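Local coordinates for protein ATP phosphoribosyltransferase regulatory subunit (Thermotoga maritima, PDB 1USY) that probably acts as the regulatory subunit of ATP phosphoribosyltransferase, required for the first step of histidine biosynthesis and allowing its feedback control by histidine, at residues 23-28 against 74-79; 29-34 against 46-51; 127-132 against 203-208; 187-192 against 219-224. All blocks are in the same frame, centred on the assembly; numbering follows the deposited sequence.

Interaction 1. Residues 23-28 against 74-79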
loop_
_atom_site.group_PDB
_atom_site.type_symbol
_atom_site.label_atom_id
_atom_site.label_comp_id
_atom_site.label_asym_id
_atom_site.label_seq_id
_atom_site.Cartn_x
_atom_site.Cartn_y
_atom_site.Cartn_z
ATOM N N PRO B 23 26.046 -22.187 -5.843
ATOM C CA PRO B 23 24.677 -21.748 -6.114
ATOM C C PRO B 23 24.243 -20.618 -5.182
ATOM O O PRO B 23 24.684 -20.515 -4.044
ATOM C CB PRO B 23 23.842 -23.019 -5.918
ATOM C CG PRO B 23 24.785 -24.064 -5.305
ATOM C CD PRO B 23 26.092 -23.462 -5.109
ATOM N N PHE B 24 23.446 -19.704 -5.697
ATOM C CA PHE B 24 23.030 -18.552 -4.905
ATOM C C PHE B 24 21.541 -18.373 -5.139
ATOM O O PHE B 24 21.157 -17.866 -6.174
ATOM C CB PHE B 24 23.817 -17.312 -5.340
ATOM C CG PHE B 24 23.385 -16.058 -4.663
ATOM C CD1 PHE B 24 23.921 -15.702 -3.443
ATOM C CD2 PHE B 24 22.436 -15.224 -5.241
ATOM C CE1 PHE B 24 23.509 -14.518 -2.792
ATOM C CE2 PHE B 24 22.013 -14.059 -4.616
ATOM C CZ PHE B 24 22.556 -13.699 -3.393
ATOM N N PHE B 25 20.717 -18.835 -4.196
ATOM C CA PHE B 25 19.252 -18.732 -4.286
ATOM C C PHE B 25 18.688 -17.968 -3.120
ATOM O O PHE B 25 18.876 -18.371 -1.977
ATOM C CB PHE B 25 18.605 -20.110 -4.307
ATOM C CG PHE B 25 18.727 -20.815 -5.618
ATOM C CD1 PHE B 25 19.930 -21.390 -5.999
ATOM C CD2 PHE B 25 17.640 -20.895 -6.477
ATOM C CE1 PHE B 25 20.064 -22.055 -7.234
ATOM C CE2 PHE B 25 17.756 -21.544 -7.699
ATOM C CZ PHE B 25 19.004 -22.148 -8.072
ATOM N N VAL B 26 17.983 -16.876 -3.425
ATOM C CA VAL B 26 17.376 -15.999 -2.433
ATOM C C VAL B 26 15.951 -15.575 -2.793
ATOM O O VAL B 26 15.559 -15.611 -3.945
ATOM C CB VAL B 26 18.207 -14.701 -2.196
ATOM C CG1 VAL B 26 19.567 -15.027 -1.701
ATOM C CG2 VAL B 26 18.288 -13.854 -3.462
ATOM N N PRO B 27 15.165 -15.203 -1.780
ATOM C CA PRO B 27 13.826 -14.660 -1.992
ATOM C C PRO B 27 13.789 -13.491 -2.917
ATOM O O PRO B 27 14.646 -12.638 -2.819
ATOM C CB PRO B 27 13.436 -14.181 -0.595
ATOM C CG PRO B 27 14.120 -15.117 0.299
ATOM C CD PRO B 27 15.467 -15.366 -0.350
ATOM N N ALA B 28 12.780 -13.444 -3.787
ATOM C CA ALA B 28 12.515 -12.300 -4.651
ATOM C C ALA B 28 12.301 -10.972 -3.874
ATOM O O ALA B 28 12.774 -9.914 -4.289
ATOM C CB ALA B 28 11.299 -12.607 -5.521
ATOM N N TRP B 74 26.752 -18.737 -8.998
ATOM C CA TRP B 74 25.829 -18.800 -10.129
ATOM C C TRP B 74 24.429 -18.739 -9.584
ATOM O O TRP B 74 24.173 -19.182 -8.457
ATOM C CB TRP B 74 26.030 -20.069 -10.976
ATOM C CG TRP B 74 25.597 -21.300 -10.313
ATOM C CD1 TRP B 74 26.352 -22.115 -9.523
ATOM C CD2 TRP B 74 24.305 -21.892 -10.367
ATOM N NE1 TRP B 74 25.610 -23.187 -9.079
ATOM C CE2 TRP B 74 24.344 -23.075 -9.579
ATOM C CE3 TRP B 74 23.108 -21.553 -10.997
ATOM C CZ2 TRP B 74 23.225 -23.904 -9.399
ATOM C CZ3 TRP B 74 21.993 -22.368 -10.802
ATOM C CH2 TRP B 74 22.055 -23.526 -10.010
ATOM N N TYR B 75 23.519 -18.188 -10.377
ATOM C CA TYR B 75 22.115 -18.130 -10.008
ATOM C C TYR B 75 21.212 -18.559 -11.166
ATOM O O TYR B 75 21.705 -18.752 -12.305
ATOM C CB TYR B 75 21.753 -16.733 -9.499
ATOM C CG TYR B 75 22.086 -15.640 -10.472
ATOM C CD1 TYR B 75 21.220 -15.326 -11.520
ATOM C CD2 TYR B 75 23.282 -14.925 -10.369
ATOM C CE1 TYR B 75 21.530 -14.336 -12.431
ATOM C CE2 TYR B 75 23.596 -13.913 -11.283
ATOM C CZ TYR B 75 22.703 -13.634 -12.307
ATOM O OH TYR B 75 22.970 -12.642 -13.221
ATOM N N ALA B 76 19.912 -18.704 -10.850
ATOM C CA ALA B 76 18.838 -19.116 -11.743
ATOM C C ALA B 76 17.487 -18.771 -11.125
ATOM O O ALA B 76 16.885 -19.572 -10.361
ATOM C CB ALA B 76 18.904 -20.668 -12.050
ATOM N N ASP B 77 16.997 -17.583 -11.455
ATOM C CA ASP B 77 15.725 -17.106 -10.956
ATOM C C ASP B 77 15.147 -15.952 -11.792
ATOM O O ASP B 77 15.735 -15.475 -12.781
ATOM C CB ASP B 77 15.886 -16.665 -9.507
ATOM C CG ASP B 77 14.675 -17.028 -8.627
ATOM O OD1 ASP B 77 14.909 -17.246 -7.429
ATOM O OD2 ASP B 77 13.477 -17.120 -9.007
ATOM N N PHE B 78 13.978 -15.503 -11.379
ATOM C CA PHE B 78 13.341 -14.398 -12.009
ATOM C C PHE B 78 14.005 -13.110 -11.583
ATOM O O PHE B 78 14.421 -12.995 -10.437
ATOM C CB PHE B 78 11.874 -14.413 -11.656
ATOM C CG PHE B 78 11.117 -15.501 -12.350
ATOM C CD1 PHE B 78 10.665 -16.604 -11.659
ATOM C CD2 PHE B 78 10.897 -15.438 -13.722
ATOM C CE1 PHE B 78 9.971 -17.628 -12.344
ATOM C CE2 PHE B 78 10.199 -16.446 -14.398
ATOM C CZ PHE B 78 9.743 -17.529 -13.724
ATOM N N VAL B 79 14.164 -12.181 -12.542
ATOM C CA VAL B 79 14.566 -10.793 -12.288
ATOM C C VAL B 79 13.385 -9.970 -12.755
ATOM O O VAL B 79 12.869 -10.220 -13.828
ATOM C CB VAL B 79 15.813 -10.440 -13.089
ATOM C CG1 VAL B 79 16.176 -8.968 -12.938
ATOM C CG2 VAL B 79 16.968 -11.343 -12.677
#
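Pro23 and Phe25 pack on Trp74 in a buried, largely aromatic contact at one margin of the mixed beta-sheet, where strand 22-23, outermost within the chain, runs parallel to strand 71-83 and then gives way to an irregular loop. This largely antiparallel sheet with its flanking helices is the class-II synthetase-like core of the family. The sheet pairing is brief: Pro23 bridges Trp74, and the amide of Phe24 makes a weak hydrogen bond to Trp74 O (N to O 2.9 Å). Beyond it the loop keeps in touch with the strand mainly through side chains packing on one another and on carbonyl oxygens.

With chi1 of Trp74 at 71° its CG lies between the backbone N and the carbonyl carbon, and the ring swings back toward the loop. Pro23 CA sits over one face in a CH-pi contact, 3.7 Å from the centroid of the five-membered ring, while Pro23 CB rests 3.6 Å from Trp74 CZ2. Phe25 instead turns an edge to the face of the six-membered ring in an offset edge-to-face pair, the planes 88° apart. Its nearest atoms are Phe25 CE1 and Trp74 CH2 at 3.7 Å. Phe25 CE2 lies 3.4 Å from Ala76 O, and CZ also touches Ala76 CB.

Helix 6-16 closes on Trp74 and Ala76, and Phe6 of the second subunit adds an edge-to-face partner to the indole. The backbone of Phe25 hydrogen-bonds to that subunit. Phe24 touches Val58 of helix 54-63, and strand 86-98 flanks strand 71-83 with Leu93 touching Ala76 and Leu95 touching Trp74.

Interaction 2. Residues 29-34 against 46-51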
loop_
_atom_site.group_PDB
_atom_site.type_symbol
_atom_site.label_atom_id
_atom_site.label_comp_id
_atom_site.label_asym_id
_atom_site.label_seq_id
_atom_site.Cartn_x
_atom_site.Cartn_y
_atom_site.Cartn_z
ATOM N N LEU B 29 11.574 -11.039 -2.773
ATOM C CA LEU B 29 11.315 -9.868 -1.951
ATOM C C LEU B 29 12.378 -9.755 -0.861
ATOM O O LEU B 29 12.804 -10.761 -0.314
ATOM C CB LEU B 29 9.916 -9.960 -1.321
ATOM C CG LEU B 29 8.806 -9.390 -2.198
ATOM C CD1 LEU B 29 7.476 -9.415 -1.480
ATOM C CD2 LEU B 29 9.120 -7.974 -2.639
ATOM N N GLU B 30 12.808 -8.532 -0.569
ATOM C CA GLU B 30 13.760 -8.259 0.504
ATOM C C GLU B 30 13.357 -6.971 1.239
ATOM O O GLU B 30 13.205 -5.918 0.622
ATOM C CB GLU B 30 15.177 -8.147 -0.061
ATOM C CG GLU B 30 15.910 -9.485 -0.127
ATOM C CD GLU B 30 17.217 -9.437 -0.904
ATOM O OE1 GLU B 30 17.762 -8.330 -1.108
ATOM O OE2 GLU B 30 17.696 -10.515 -1.314
ATOM N N LYS B 31 13.135 -7.084 2.546
ATOM C CA LYS B 31 12.783 -5.964 3.434
ATOM C C LYS B 31 13.714 -4.772 3.256
ATOM O O LYS B 31 14.923 -4.913 3.426
ATOM C CB LYS B 31 12.872 -6.435 4.886
ATOM C CG LYS B 31 11.964 -5.694 5.838
ATOM C CD LYS B 31 11.842 -6.421 7.144
ATOM C CE LYS B 31 11.393 -5.488 8.224
ATOM N NZ LYS B 31 11.264 -4.092 7.712
ATOM N N ALA B 32 13.156 -3.613 2.898
ATOM C CA ALA B 32 13.923 -2.349 2.805
ATOM C C ALA B 32 13.612 -1.390 3.970
ATOM O O ALA B 32 12.555 -1.475 4.607
ATOM C CB ALA B 32 13.686 -1.651 1.459
ATOM N N GLU B 33 14.534 -0.467 4.231
ATOM C CA GLU B 33 14.396 0.453 5.367
ATOM C C GLU B 33 13.917 1.839 4.938
ATOM O O GLU B 33 13.366 2.600 5.743
ATOM C CB GLU B 33 15.724 0.561 6.134
ATOM N N GLU B 34 14.146 2.151 3.666
ATOM C CA GLU B 34 13.822 3.459 3.111
ATOM C C GLU B 34 13.082 3.340 1.783
ATOM O O GLU B 34 13.425 2.498 0.957
ATOM C CB GLU B 34 15.089 4.307 2.955
ATOM C CG GLU B 34 15.230 5.386 4.031
ATOM C CD GLU B 34 16.210 6.479 3.640
ATOM O OE1 GLU B 34 15.780 7.506 3.069
ATOM O OE2 GLU B 34 17.421 6.313 3.900
ATOM N N ASN B 46 5.603 -3.273 6.320
ATOM C CA ASN B 46 6.908 -3.576 5.739
ATOM C C ASN B 46 7.038 -2.927 4.374
ATOM O O ASN B 46 6.073 -2.882 3.617
ATOM C CB ASN B 46 7.120 -5.099 5.571
ATOM C CG ASN B 46 7.033 -5.877 6.887
ATOM O OD1 ASN B 46 7.709 -5.536 7.866
ATOM N ND2 ASN B 46 6.199 -6.935 6.912
ATOM N N LEU B 47 8.223 -2.416 4.053
ATOM C CA LEU B 47 8.527 -1.991 2.688
ATOM C C LEU B 47 9.423 -3.031 2.085
ATOM O O LEU B 47 10.256 -3.588 2.780
ATOM C CB LEU B 47 9.299 -0.697 2.687
ATOM C CG LEU B 47 8.467 0.560 2.704
ATOM C CD1 LEU B 47 9.367 1.700 3.095
ATOM C CD2 LEU B 47 7.888 0.799 1.356
ATOM N N PHE B 48 9.288 -3.278 0.790
ATOM C CA PHE B 48 10.144 -4.272 0.155
ATOM C C PHE B 48 10.749 -3.753 -1.140
ATOM O O PHE B 48 10.132 -2.954 -1.833
ATOM C CB PHE B 48 9.360 -5.575 -0.122
ATOM C CG PHE B 48 8.958 -6.346 1.123
ATOM C CD1 PHE B 48 7.664 -6.295 1.600
ATOM C CD2 PHE B 48 9.874 -7.149 1.793
ATOM C CE1 PHE B 48 7.281 -7.024 2.751
ATOM C CE2 PHE B 48 9.505 -7.866 2.930
ATOM C CZ PHE B 48 8.200 -7.811 3.400
ATOM N N SER B 49 11.962 -4.200 -1.449
ATOM C CA SER B 49 12.468 -4.124 -2.805
ATOM C C SER B 49 12.310 -5.487 -3.395
ATOM O O SER B 49 12.319 -6.491 -2.675
ATOM C CB SER B 49 13.942 -3.721 -2.876
ATOM O OG SER B 49 14.615 -4.074 -1.688
ATOM N N ILE B 50 12.142 -5.502 -4.716
ATOM C CA ILE B 50 12.018 -6.725 -5.491
ATOM C C ILE B 50 13.230 -6.811 -6.392
ATOM O O ILE B 50 13.726 -5.788 -6.867
ATOM C CB ILE B 50 10.713 -6.743 -6.291
ATOM C CG1 ILE B 50 10.375 -8.172 -6.705
ATOM C CG2 ILE B 50 10.820 -5.845 -7.503
ATOM C CD1 ILE B 50 8.972 -8.375 -7.237
ATOM N N ARG B 51 13.710 -8.038 -6.601
ATOM C CA ARG B 51 14.995 -8.285 -7.237
ATOM C C ARG B 51 14.970 -7.752 -8.673
ATOM O O ARG B 51 14.239 -8.257 -9.517
ATOM C CB ARG B 51 15.304 -9.783 -7.169
ATOM C CG ARG B 51 16.541 -10.248 -7.907
ATOM C CD ARG B 51 16.573 -11.751 -8.211
ATOM N NE ARG B 51 16.216 -12.548 -7.043
ATOM C CZ ARG B 51 15.354 -13.558 -7.051
ATOM N NH1 ARG B 51 14.765 -13.940 -8.168
ATOM N NH2 ARG B 51 15.077 -14.209 -5.938
#
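Leu29 to Lys31 and Phe48 to Ile50 pair in antiparallel fashion, the axes of strands 29-32 and 47-50 coming within 4.3 Å at an angle of 136°. Glu30 and Ser49 form a hydrogen-bonded pair: Glu30 N gives to Ser49 O, and Ser49 N to Glu30 O, both at 3.0 Å. Ser49 OG adds a weak third link, also to Glu30 O, so that this carbonyl receives both the amide and the hydroxyl of one residue. Farther along, Ala32 N also bonds to Leu47 O (2.9 Å).

These are an outer and the central strand of a small three-stranded antiparallel sheet, completed by strand 40-42, that is distinct from the main mixed sheet. On the face carrying Leu29 and Ile50, the leucine methyl CD2 lies 3.5 Å from Phe48 CB and 4.2 Å from Ile50 CB. Phe48 has CG beside its backbone N (chi1 -68°), which lays the ring edge along the neighbouring strand, its CD2 being 3.3 Å from Lys31 N. Glu30, on the other face, hydrogen-bonds His61 of helix 54-63 through OE2. Leu29 and Ile50 also pack on Ile50 and Leu29 of the second subunit, a reciprocal hydrophobic contact.

Interaction 3. Residues 127-132 against 203-208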
loop_
_atom_site.group_PDB
_atom_site.type_symbol
_atom_site.label_atom_id
_atom_site.label_comp_id
_atom_site.label_asym_id
_atom_site.label_seq_id
_atom_site.Cartn_x
_atom_site.Cartn_y
_atom_site.Cartn_z
ATOM N N VAL B 127 28.481 -12.680 -30.371
ATOM C CA VAL B 127 29.024 -12.092 -29.133
ATOM C C VAL B 127 29.647 -10.735 -29.447
ATOM O O VAL B 127 30.653 -10.625 -30.184
ATOM C CB VAL B 127 30.101 -12.995 -28.480
ATOM C CG1 VAL B 127 30.643 -12.329 -27.203
ATOM C CG2 VAL B 127 29.516 -14.425 -28.173
ATOM N N GLU B 128 29.013 -9.690 -28.948
ATOM C CA GLU B 128 29.463 -8.357 -29.258
ATOM C C GLU B 128 30.251 -7.844 -28.042
ATOM O O GLU B 128 29.745 -7.816 -26.932
ATOM C CB GLU B 128 28.255 -7.493 -29.605
ATOM C CG GLU B 128 28.579 -6.029 -29.713
ATOM C CD GLU B 128 27.364 -5.152 -29.891
ATOM O OE1 GLU B 128 26.696 -4.776 -28.898
ATOM O OE2 GLU B 128 27.075 -4.833 -31.046
ATOM N N ILE B 129 31.509 -7.501 -28.239
ATOM C CA ILE B 129 32.373 -7.077 -27.123
ATOM C C ILE B 129 32.587 -5.572 -27.143
ATOM O O ILE B 129 32.668 -4.938 -28.192
ATOM C CB ILE B 129 33.765 -7.759 -27.165
ATOM C CG1 ILE B 129 33.668 -9.293 -27.212
ATOM C CG2 ILE B 129 34.644 -7.267 -25.988
ATOM C CD1 ILE B 129 33.605 -9.947 -25.825
ATOM N N GLY B 130 32.693 -5.000 -25.967
ATOM C CA GLY B 130 32.857 -3.572 -25.841
ATOM C C GLY B 130 33.797 -3.323 -24.679
ATOM O O GLY B 130 34.194 -4.244 -23.960
ATOM N N HIS B 131 34.142 -2.064 -24.489
ATOM C CA HIS B 131 34.964 -1.696 -23.380
ATOM C C HIS B 131 34.679 -0.282 -23.007
ATOM O O HIS B 131 34.677 0.625 -23.832
ATOM C CB HIS B 131 36.424 -1.824 -23.738
ATOM C CG HIS B 131 37.329 -1.893 -22.557
ATOM N ND1 HIS B 131 37.907 -3.071 -22.144
ATOM C CD2 HIS B 131 37.773 -0.934 -21.716
ATOM C CE1 HIS B 131 38.693 -2.831 -21.107
ATOM N NE2 HIS B 131 38.616 -1.544 -20.816
ATOM N N THR B 132 34.464 -0.110 -21.727
ATOM C CA THR B 132 33.976 1.127 -21.192
ATOM C C THR B 132 35.120 2.148 -21.080
ATOM O O THR B 132 34.876 3.347 -20.969
ATOM C CB THR B 132 33.376 0.762 -19.848
ATOM O OG1 THR B 132 32.317 1.650 -19.511
ATOM C CG2 THR B 132 34.368 0.900 -18.755
ATOM N N GLU B 203 44.556 -4.227 -25.276
ATOM C CA GLU B 203 44.986 -5.546 -24.782
ATOM C C GLU B 203 43.815 -6.388 -24.270
ATOM O O GLU B 203 43.739 -7.608 -24.506
ATOM C CB GLU B 203 46.015 -5.420 -23.660
ATOM C CG GLU B 203 46.944 -4.238 -23.766
ATOM C CD GLU B 203 47.885 -4.356 -24.947
ATOM O OE1 GLU B 203 47.651 -3.651 -25.960
ATOM O OE2 GLU B 203 48.862 -5.152 -24.868
ATOM N N ASP B 204 42.920 -5.728 -23.547
ATOM C CA ASP B 204 41.701 -6.364 -23.061
ATOM C C ASP B 204 40.784 -6.845 -24.191
ATOM O O ASP B 204 40.372 -8.005 -24.194
ATOM C CB ASP B 204 40.956 -5.422 -22.127
ATOM C CG ASP B 204 41.527 -5.451 -20.743
ATOM O OD1 ASP B 204 41.094 -4.646 -19.890
ATOM O OD2 ASP B 204 42.429 -6.257 -20.432
ATOM N N LEU B 205 40.466 -5.962 -25.134
ATOM C CA LEU B 205 39.672 -6.368 -26.297
ATOM C C LEU B 205 40.351 -7.539 -27.080
ATOM O O LEU B 205 39.700 -8.516 -27.410
ATOM C CB LEU B 205 39.398 -5.169 -27.216
ATOM C CG LEU B 205 38.385 -4.181 -26.652
ATOM C CD1 LEU B 205 38.448 -2.844 -27.348
ATOM C CD2 LEU B 205 36.990 -4.754 -26.776
ATOM N N LEU B 206 41.665 -7.438 -27.307
ATOM C CA LEU B 206 42.415 -8.401 -28.095
ATOM C C LEU B 206 42.440 -9.775 -27.454
ATOM O O LEU B 206 42.407 -10.795 -28.134
ATOM C CB LEU B 206 43.868 -7.935 -28.274
ATOM C CG LEU B 206 44.384 -7.120 -29.472
ATOM C CD1 LEU B 206 45.926 -6.943 -29.367
ATOM C CD2 LEU B 206 44.039 -7.757 -30.806
ATOM N N SER B 207 42.522 -9.806 -26.137
ATOM C CA SER B 207 42.651 -11.080 -25.438
ATOM C C SER B 207 41.269 -11.745 -25.337
ATOM O O SER B 207 41.150 -12.975 -25.427
ATOM C CB SER B 207 43.312 -10.878 -24.069
ATOM O OG SER B 207 42.966 -11.938 -23.183
ATOM N N ALA B 208 40.231 -10.926 -25.175
ATOM C CA ALA B 208 38.854 -11.427 -25.157
ATOM C C ALA B 208 38.484 -11.999 -26.537
ATOM O O ALA B 208 38.190 -13.186 -26.662
ATOM C CB ALA B 208 37.857 -10.315 -24.693
#
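The imidazole of His131 meets the carboxylate of Asp204 at its edge, near the ring plane: CE1 points to Asp204 OD1 at 3.2 Å, and the two flat groups are turned 35° from each other. Asp204 CB approaches His131 CE1 obliquely, off the ring plane, at 3.6 Å. Neither face is stacked by residues 203-208; Val201 and Leu237 also touch the histidine. Its CG is anti to the backbone N (chi1 -161°), which carries the ring from the strand toward the helix.

One turn of the helix then meets the strand with aliphatic groups. Leu205 CD2 lies 3.5 Å from Ile129 CG2 and 4.0 Å from Gly130 O, the leucine and isoleucine side chains sliding past each other in opposite directions. Ile129 CD1 reaches on to Ala208 CB at 4.4 Å. The helix runs nearly antiparallel to strand 127-131, at 161° with the axes 9.0 Å apart. It is the last helix of a long connection between two neighbouring parallel strands, 125-131 and 220-223, in the manner of a beta-alpha-beta unit, and its direction fits that return.

His131 and Asp204 meet without a hydrogen bond. In the model CE1 is the ring atom nearest OD1, and the pair is close but not a defined salt bridge. What joins helix to strand is therefore chiefly the apolar packing of Ile129, Leu205 and Ala208.

Interaction 4. Residues 187-192 against 219-224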
loop_
_atom_site.group_PDB
_atom_site.type_symbol
_atom_site.label_atom_id
_atom_site.label_comp_id
_atom_site.label_asym_id
_atom_site.label_seq_id
_atom_site.Cartn_x
_atom_site.Cartn_y
_atom_site.Cartn_z
ATOM N N ARG B 187 33.711 -4.561 -37.485
ATOM C CA ARG B 187 33.455 -5.136 -36.171
ATOM C C ARG B 187 34.281 -6.398 -35.903
ATOM O O ARG B 187 34.302 -6.930 -34.796
ATOM C CB ARG B 187 31.944 -5.450 -36.026
ATOM C CG ARG B 187 31.044 -4.290 -36.361
ATOM C CD ARG B 187 29.569 -4.651 -36.501
ATOM N NE ARG B 187 29.116 -5.639 -35.539
ATOM C CZ ARG B 187 28.555 -5.347 -34.372
ATOM N NH1 ARG B 187 28.414 -4.068 -33.996
ATOM N NH2 ARG B 187 28.162 -6.334 -33.563
ATOM N N SER B 188 34.931 -6.884 -36.935
ATOM C CA SER B 188 35.877 -7.982 -36.820
ATOM C C SER B 188 37.054 -7.608 -35.887
ATOM O O SER B 188 37.637 -6.525 -36.039
ATOM C CB SER B 188 36.419 -8.292 -38.225
ATOM O OG SER B 188 36.334 -9.673 -38.473
ATOM N N PRO B 189 37.433 -8.503 -34.958
ATOM C CA PRO B 189 38.520 -8.226 -34.001
ATOM C C PRO B 189 39.824 -7.882 -34.708
ATOM O O PRO B 189 40.703 -7.202 -34.157
ATOM C CB PRO B 189 38.682 -9.551 -33.246
ATOM C CG PRO B 189 37.366 -10.246 -33.395
ATOM C CD PRO B 189 36.846 -9.848 -34.757
ATOM N N GLU B 190 39.939 -8.352 -35.939
ATOM C CA GLU B 190 41.154 -8.196 -36.703
ATOM C C GLU B 190 41.448 -6.711 -36.853
ATOM O O GLU B 190 42.611 -6.318 -36.891
ATOM C CB GLU B 190 41.026 -8.940 -38.041
ATOM C CG GLU B 190 40.944 -10.486 -37.894
ATOM C CD GLU B 190 39.591 -11.037 -37.375
ATOM O OE1 GLU B 190 39.472 -12.279 -37.154
ATOM O OE2 GLU B 190 38.630 -10.251 -37.170
ATOM N N HIS B 191 40.393 -5.891 -36.848
ATOM C CA HIS B 191 40.529 -4.438 -37.046
ATOM C C HIS B 191 41.044 -3.742 -35.807
ATOM O O HIS B 191 41.336 -2.550 -35.854
ATOM C CB HIS B 191 39.201 -3.771 -37.429
ATOM C CG HIS B 191 38.662 -4.173 -38.770
ATOM N ND1 HIS B 191 37.730 -5.184 -38.923
ATOM C CD2 HIS B 191 38.888 -3.671 -40.012
ATOM C CE1 HIS B 191 37.424 -5.297 -40.207
ATOM N NE2 HIS B 191 38.107 -4.388 -40.886
ATOM N N LEU B 192 41.125 -4.466 -34.690
ATOM C CA LEU B 192 41.539 -3.848 -33.416
ATOM C C LEU B 192 42.909 -3.137 -33.454
ATOM O O LEU B 192 43.147 -2.236 -32.668
ATOM C CB LEU B 192 41.515 -4.847 -32.264
ATOM C CG LEU B 192 40.181 -5.240 -31.653
ATOM C CD1 LEU B 192 40.354 -6.580 -30.935
ATOM C CD2 LEU B 192 39.680 -4.159 -30.683
ATOM N N VAL B 219 30.670 -19.178 -33.381
ATOM C CA VAL B 219 30.033 -17.903 -33.057
ATOM C C VAL B 219 30.811 -16.803 -33.770
ATOM O O VAL B 219 31.987 -16.925 -33.988
ATOM C CB VAL B 219 29.847 -17.602 -31.505
ATOM C CG1 VAL B 219 29.689 -18.877 -30.662
ATOM C CG2 VAL B 219 30.982 -16.766 -30.961
ATOM N N SER B 220 30.126 -15.747 -34.146
ATOM C CA SER B 220 30.743 -14.567 -34.712
ATOM C C SER B 220 31.048 -13.583 -33.561
ATOM O O SER B 220 30.138 -13.033 -32.936
ATOM C CB SER B 220 29.776 -13.965 -35.737
ATOM O OG SER B 220 30.326 -12.846 -36.371
ATOM N N VAL B 221 32.334 -13.416 -33.241
ATOM C CA VAL B 221 32.746 -12.441 -32.230
ATOM C C VAL B 221 32.963 -11.087 -32.869
ATOM O O VAL B 221 33.788 -10.962 -33.773
ATOM C CB VAL B 221 34.017 -12.861 -31.402
ATOM C CG1 VAL B 221 33.712 -14.071 -30.556
ATOM C CG2 VAL B 221 35.176 -13.193 -32.298
ATOM N N GLU B 222 32.218 -10.077 -32.417
ATOM C CA GLU B 222 32.380 -8.751 -33.003
ATOM C C GLU B 222 32.630 -7.649 -31.980
ATOM O O GLU B 222 32.368 -7.786 -30.794
ATOM C CB GLU B 222 31.252 -8.376 -33.982
ATOM C CG GLU B 222 30.115 -9.348 -34.035
ATOM C CD GLU B 222 29.300 -9.295 -35.306
ATOM O OE1 GLU B 222 29.444 -10.224 -36.125
ATOM O OE2 GLU B 222 28.459 -8.380 -35.451
ATOM N N ILE B 223 33.161 -6.558 -32.461
ATOM C CA ILE B 223 33.623 -5.520 -31.596
ATOM C C ILE B 223 32.780 -4.294 -31.842
ATOM O O ILE B 223 32.608 -3.888 -32.983
ATOM C CB ILE B 223 35.089 -5.232 -31.929
ATOM C CG1 ILE B 223 35.981 -6.469 -31.644
ATOM C CG2 ILE B 223 35.522 -3.938 -31.252
ATOM C CD1 ILE B 223 36.520 -6.608 -30.200
ATOM N N ASP B 224 32.229 -3.723 -30.782
ATOM C CA ASP B 224 31.354 -2.531 -30.897
ATOM C C ASP B 224 31.497 -1.649 -29.661
ATOM O O ASP B 224 31.123 -2.025 -28.569
ATOM C CB ASP B 224 29.891 -2.940 -31.062
ATOM C CG ASP B 224 28.954 -1.738 -31.237
ATOM O OD1 ASP B 224 29.189 -0.647 -30.619
ATOM O OD2 ASP B 224 27.948 -1.820 -31.984
#
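Arg187 sets its CG beside the backbone N (chi1 -52°) and bends its chain at chi3 (38°), which brings the guanidinium alongside strand 220-223, facing both Glu222 and Asp224. The grip on Glu222 is side-on: NE and NH2 each donate to the single oxygen OE2, at 2.8 Å from Glu222 OE2 in both cases. Both bonds lie close to the guanidinium plane, but the carboxylate is turned 64° from it; NH2 meets the anti lone pair of OE2, while NE comes from above the carboxylate plane. On another edge, NH1 makes a weaker salt-bridging bond to Asp224 OD2 at 3.1 Å, and Asp224 OD1 is hydrogen-bonded to Thr226 OG1. Ser220 OG holds the second oxygen of Glu222, OE1, and so steadies the carboxylate.

The backbone is also tied, by Ile223 N to Arg187 O at 2.6 Å. The 3-10 turn that follows supplies apolar cover: Pro189 CG lies 3.8 Å from Val221 CG2, and Leu192 CD1 is 3.9 Å from Ile223 CD1.

Two further charges join the network, Glu128 of strand 125-131 at Arg187 NH2 and Lys157, which lines a histidine pocket, at Asp224 OD2. The loop leaving helix 174-185 thereby fastens to the strand outermost in the mixed sheet within this chain, and helix 199-215 packs alongside, with Gln213 on Pro189 and Val221, Leu212 on Val221 and Ser209 on Ile223.

Overall arrangement
The four contacts fall into two pairs on opposite sides of the chain's centre. Interactions 1 and 2, centres 16 Å apart, are joined by Arg51, whose NH1 lies 2.5 Å from Phe78 O and whose N lies 3.1 Å from Ala28 O; both also touch the second subunit. Interactions 3 and 4, centres 9 Å apart, share neighbouring strands: Ile129 N is 2.7 Å from Glu222 O, and Leu192 packs against Leu205. Interactions 1 and 4 reach what are, within this chain, opposite margins of one mixed sheet, with centres about 32 Å apart. Interaction 4 approaches the bound histidine, about 9 Å from the side chain of Asp224, through Lys157 of the pocket.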